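Local coordinates for ribosomal-protein-serine acetyltransferase, putative (Vibrio cholerae O1 biovar eltor, PDB 2FCK), which is of unproven function but is probably a GNAT-fold acetyltransferase that modifies N-terminal serine or alanine residues of proteins, perhaps ribosomal ones, at residues G74-E77 against T82-G85; F8-V11 against Q16-L19. All coordinates share one frame; numbering follows the deposited sequence.

In the fold
Both contacts are beta hairpins of one continuous sheet in the GNAT fold, and they lie side by side because strands 71-77 and 15-18 are neighbours, probably hydrogen-bonded through Gly74 N to Arg18 O and Gln16 N to Phe76 O. Contact 1 is largely buried and joins strands 71-77 and 83-93; contact 2, near the surface, adds the short strand 10-11 to strand 15-18. Their centres are about 10 Å apart. The inner hairpin relies on backbone bonds and apolar packing, whereas the outer one supplements its backbone bonds with a side-chain amide pair, an arginine and a water. Helix 114-129 packs against residues of both.

Contact 1. Residues G74-E77 against T82-G85; sequences GVFE and TLVG
Strand 74-77 meets residues 82-85 in an antiparallel hairpin with three backbone hydrogen bonds, and its axis approaches that of strand 83-85 to 4.7 Å at an angle of 132°. The spacing of the bonds reveals a beta bulge: Val75 receives the amide of Val84 on its O (Val84 N to Val75 O, 2.8 Å) but sends its own N-H to the next residue, Gly85 O, also at 2.8 Å. Gly85 lies in a backbone region suited to glycine (phi 158°). Nearer the turn, Glu77 N donates to Thr82 O at 2.9 Å, and the same oxygen receives a CA-H contact from Phe76.

Phe76 and Leu83 share one face of the hairpin as a non-hydrogen-bonded pair. With CG of Leu83 anti to its backbone N (chi1 -180°), CD1 is carried over the phenyl face in a CH-pi contact, 3.9 Å from the ring centroid. Arg18 makes a cation-pi contact with the opposite face, so the ring is layered between a methyl and a guanidinium group. On the other side of the hairpin, Val75 CG1 meets Val84 CG2 at 3.5 Å, and Ala118 and Tyr114 of helix 114-129 cover this pair. Glu77 extends alongside Thr82, its carboxylate bonded through OE2 to Tyr114 OH and through OE1 to Thr80 OG1.

The chemistry implies a division of labour: backbone bonds set the bulged register, apolar groups fill the two faces, and the carboxylate, with both oxygens bonded, ties the turn to the helix.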
loop_
_atom_site.group_PDB
_atom_site.type_symbol
_atom_site.label_atom_id
_atom_site.label_comp_id
_atom_site.label_asym_id
_atom_site.label_seq_id
_atom_site.Cartn_x
_atom_site.Cartn_y
_atom_site.Cartn_z
ATOM N N GLY A 74 1.764 -14.768 -15.793
ATOM C CA GLY A 74 0.906 -15.237 -16.876
ATOM C C GLY A 74 0.178 -16.501 -16.408
ATOM O O GLY A 74 0.741 -17.362 -15.696
ATOM N N VAL A 75 -1.061 -16.638 -16.826
ATOM C CA VAL A 75 -1.819 -17.852 -16.499
ATOM C C VAL A 75 -1.938 -18.682 -17.769
ATOM O O VAL A 75 -2.577 -18.241 -18.731
ATOM C CB VAL A 75 -3.232 -17.494 -15.933
ATOM C CG1 VAL A 75 -4.072 -18.795 -15.615
ATOM C CG2 VAL A 75 -3.107 -16.609 -14.661
ATOM N N PHE A 76 -1.293 -19.860 -17.761
ATOM C CA PHE A 76 -1.285 -20.744 -18.916
ATOM C C PHE A 76 -2.063 -22.030 -18.654
ATOM O O PHE A 76 -1.903 -22.665 -17.621
ATOM C CB PHE A 76 0.138 -21.110 -19.285
ATOM C CG PHE A 76 0.982 -19.954 -19.711
ATOM C CD1 PHE A 76 1.665 -19.190 -18.765
ATOM C CD2 PHE A 76 1.118 -19.638 -21.070
ATOM C CE1 PHE A 76 2.474 -18.118 -19.167
ATOM C CE2 PHE A 76 1.929 -18.551 -21.478
ATOM C CZ PHE A 76 2.605 -17.794 -20.530
ATOM N N GLU A 77 -2.867 -22.422 -19.641
ATOM C CA GLU A 77 -3.583 -23.678 -19.595
ATOM C C GLU A 77 -2.539 -24.778 -19.753
ATOM O O GLU A 77 -1.699 -24.735 -20.651
ATOM C CB GLU A 77 -4.612 -23.681 -20.735
ATOM C CG GLU A 77 -5.578 -24.819 -20.776
ATOM C CD GLU A 77 -6.642 -24.531 -21.818
ATOM O OE1 GLU A 77 -6.279 -24.210 -22.977
ATOM O OE2 GLU A 77 -7.832 -24.579 -21.473
ATOM N N THR A 82 -1.811 -22.427 -23.697
ATOM C CA THR A 82 -2.290 -21.128 -24.139
ATOM C C THR A 82 -2.412 -20.181 -22.984
ATOM O O THR A 82 -2.767 -20.581 -21.898
ATOM C CB THR A 82 -3.539 -21.144 -25.015
ATOM O OG1 THR A 82 -4.689 -20.635 -24.353
ATOM C CG2 THR A 82 -3.784 -22.489 -25.603
ATOM N N LEU A 83 -2.059 -18.932 -23.247
ATOM C CA LEU A 83 -2.172 -17.891 -22.233
ATOM C C LEU A 83 -3.603 -17.442 -22.099
ATOM O O LEU A 83 -4.207 -16.991 -23.080
ATOM C CB LEU A 83 -1.300 -16.714 -22.661
ATOM C CG LEU A 83 -1.237 -15.489 -21.767
ATOM C CD1 LEU A 83 -0.619 -15.818 -20.404
ATOM C CD2 LEU A 83 -0.422 -14.404 -22.525
ATOM N N VAL A 84 -4.157 -17.517 -20.890
ATOM C CA VAL A 84 -5.591 -17.167 -20.680
ATOM C C VAL A 84 -5.822 -15.870 -19.933
ATOM O O VAL A 84 -6.955 -15.361 -19.852
ATOM C CB VAL A 84 -6.402 -18.308 -19.958
ATOM C CG1 VAL A 84 -6.211 -19.625 -20.684
ATOM C CG2 VAL A 84 -6.014 -18.424 -18.506
ATOM N N GLY A 85 -4.730 -15.304 -19.410
ATOM C CA GLY A 85 -4.848 -14.098 -18.595
ATOM C C GLY A 85 -3.652 -13.919 -17.683
ATOM O O GLY A 85 -2.580 -14.534 -17.910
#

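Contact 2. Residues F8-V11 against Q16-L19; sequences FQIV and QLRL
Ile10 and Leu17 form a hydrogen-bonded antiparallel pair with short bonds in both directions, Leu17 N to Ile10 O at 2.7 Å and Ile10 N to Leu17 O at 2.9 Å. A weaker side-chain link runs beside them: Gln16 NE2 donates to Gln9 OE1 over 3.1 Å. That bond is bent, 139° at the hydrogen; the two amide planes stand 81° apart, and the donor is tilted from the plane of the Gln9 carbonyl. With CG anti to the backbone N (chi1 178°) and the chain extended, the Gln16 amide is carried out to lie between Gln9 and Arg18. Its OE1 lies at the guanidinium edge of Arg18 and accepts from Arg18 NE at 2.9 Å; the amide is thereby gripped at both ends. Arg18 in turn bonds through NH1 to Leu19 O and forms a salt bridge from NH2 to Glu24.

This is a short beta hairpin at the start of the GNAT fold, in which strand 10-11 lines the outer side of strand 15-18. Where the strands part beyond the last backbone bond, a water takes over, donating to Phe8 O at 2.7 Å and accepting from Leu19 N at 3.1 Å. Gln9 and Arg18 run alongside each other, with Gln9 NE2 against Arg18 CD at 3.7 Å. Apolar contact is concentrated at the paired residues, where Ile10 CB and Leu17 CB approach to 4.0 Å. Both side chains pack on Phe73 of strand 71-77 and Ala121 of helix 114-129, while Phe8 meets the ring of Phe125 on that helix.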
loop_
_atom_site.group_PDB
_atom_site.type_symbol
_atom_site.label_atom_id
_atom_site.label_comp_id
_atom_site.label_asym_id
_atom_site.label_seq_id
_atom_site.Cartn_x
_atom_site.Cartn_y
_atom_site.Cartn_z
ATOM N N PHE A 8 10.164 -19.812 -10.766
ATOM C CA PHE A 8 9.116 -20.145 -9.797
ATOM C C PHE A 8 7.750 -20.164 -10.443
ATOM O O PHE A 8 7.400 -19.227 -11.153
ATOM C CB PHE A 8 9.039 -19.095 -8.672
ATOM C CG PHE A 8 7.902 -19.347 -7.688
ATOM C CD1 PHE A 8 6.776 -18.502 -7.655
ATOM C CD2 PHE A 8 7.944 -20.440 -6.804
ATOM C CE1 PHE A 8 5.695 -18.747 -6.747
ATOM C CE2 PHE A 8 6.880 -20.666 -5.888
ATOM C CZ PHE A 8 5.769 -19.818 -5.865
ATOM N N GLN A 9 7.004 -21.253 -10.213
ATOM C CA GLN A 9 5.653 -21.406 -10.777
ATOM C C GLN A 9 4.666 -21.771 -9.668
ATOM O O GLN A 9 5.027 -22.438 -8.684
ATOM C CB GLN A 9 5.598 -22.491 -11.846
ATOM C CG GLN A 9 6.839 -22.492 -12.762
ATOM C CD GLN A 9 6.672 -23.344 -13.953
ATOM O OE1 GLN A 9 5.979 -24.368 -13.906
ATOM N NE2 GLN A 9 7.298 -22.935 -15.067
ATOM N N ILE A 10 3.419 -21.346 -9.843
ATOM C CA ILE A 10 2.344 -21.900 -9.046
ATOM C C ILE A 10 1.521 -22.735 -10.014
ATOM O O ILE A 10 1.065 -22.228 -11.036
ATOM C CB ILE A 10 1.482 -20.771 -8.374
ATOM C CG1 ILE A 10 2.274 -19.906 -7.387
ATOM C CG2 ILE A 10 0.263 -21.409 -7.666
ATOM C CD1 ILE A 10 1.517 -18.574 -7.093
ATOM N N VAL A 11 1.351 -24.031 -9.723
ATOM C CA VAL A 11 0.687 -24.955 -10.637
ATOM C C VAL A 11 -0.552 -25.539 -9.967
ATOM O O VAL A 11 -0.487 -25.993 -8.839
ATOM C CB VAL A 11 1.620 -26.122 -11.071
ATOM C CG1 VAL A 11 0.900 -27.009 -12.105
ATOM C CG2 VAL A 11 2.915 -25.570 -11.590
ATOM N N GLN A 16 -0.962 -23.147 -15.073
ATOM C CA GLN A 16 0.421 -22.939 -14.707
ATOM C C GLN A 16 0.596 -21.435 -14.644
ATOM O O GLN A 16 0.401 -20.752 -15.659
ATOM C CB GLN A 16 1.328 -23.540 -15.787
ATOM C CG GLN A 16 2.777 -23.346 -15.542
ATOM C CD GLN A 16 3.589 -23.689 -16.786
ATOM O OE1 GLN A 16 3.290 -23.215 -17.896
ATOM N NE2 GLN A 16 4.566 -24.565 -16.616
ATOM N N LEU A 17 0.953 -20.940 -13.463
ATOM C CA LEU A 17 1.135 -19.510 -13.228
ATOM C C LEU A 17 2.652 -19.280 -13.219
ATOM O O LEU A 17 3.341 -19.843 -12.369
ATOM C CB LEU A 17 0.525 -19.091 -11.863
ATOM C CG LEU A 17 -0.990 -18.824 -11.834
ATOM C CD1 LEU A 17 -1.816 -20.090 -12.220
ATOM C CD2 LEU A 17 -1.319 -18.394 -10.420
ATOM N N ARG A 18 3.157 -18.419 -14.106
ATOM C CA ARG A 18 4.606 -18.216 -14.244
ATOM C C ARG A 18 4.907 -16.932 -15.005
ATOM O O ARG A 18 4.010 -16.328 -15.608
ATOM C CB ARG A 18 5.219 -19.401 -15.012
ATOM C CG ARG A 18 4.595 -19.665 -16.413
ATOM C CD ARG A 18 5.521 -20.574 -17.216
ATOM N NE ARG A 18 4.968 -20.957 -18.506
ATOM C CZ ARG A 18 5.124 -20.249 -19.621
ATOM N NH1 ARG A 18 5.761 -19.080 -19.578
ATOM N NH2 ARG A 18 4.609 -20.696 -20.763
ATOM N N LEU A 19 6.188 -16.548 -15.017
ATOM C CA LEU A 19 6.606 -15.415 -15.823
ATOM C C LEU A 19 6.313 -15.718 -17.276
ATOM O O LEU A 19 6.710 -16.786 -17.805
ATOM C CB LEU A 19 8.114 -15.216 -15.732
ATOM C CG LEU A 19 8.499 -14.235 -14.665
ATOM C CD1 LEU A 19 10.036 -14.202 -14.604
ATOM C CD2 LEU A 19 7.926 -12.806 -14.862
HETATM O O HOH W 1 8.208 -18.275 -13.494
#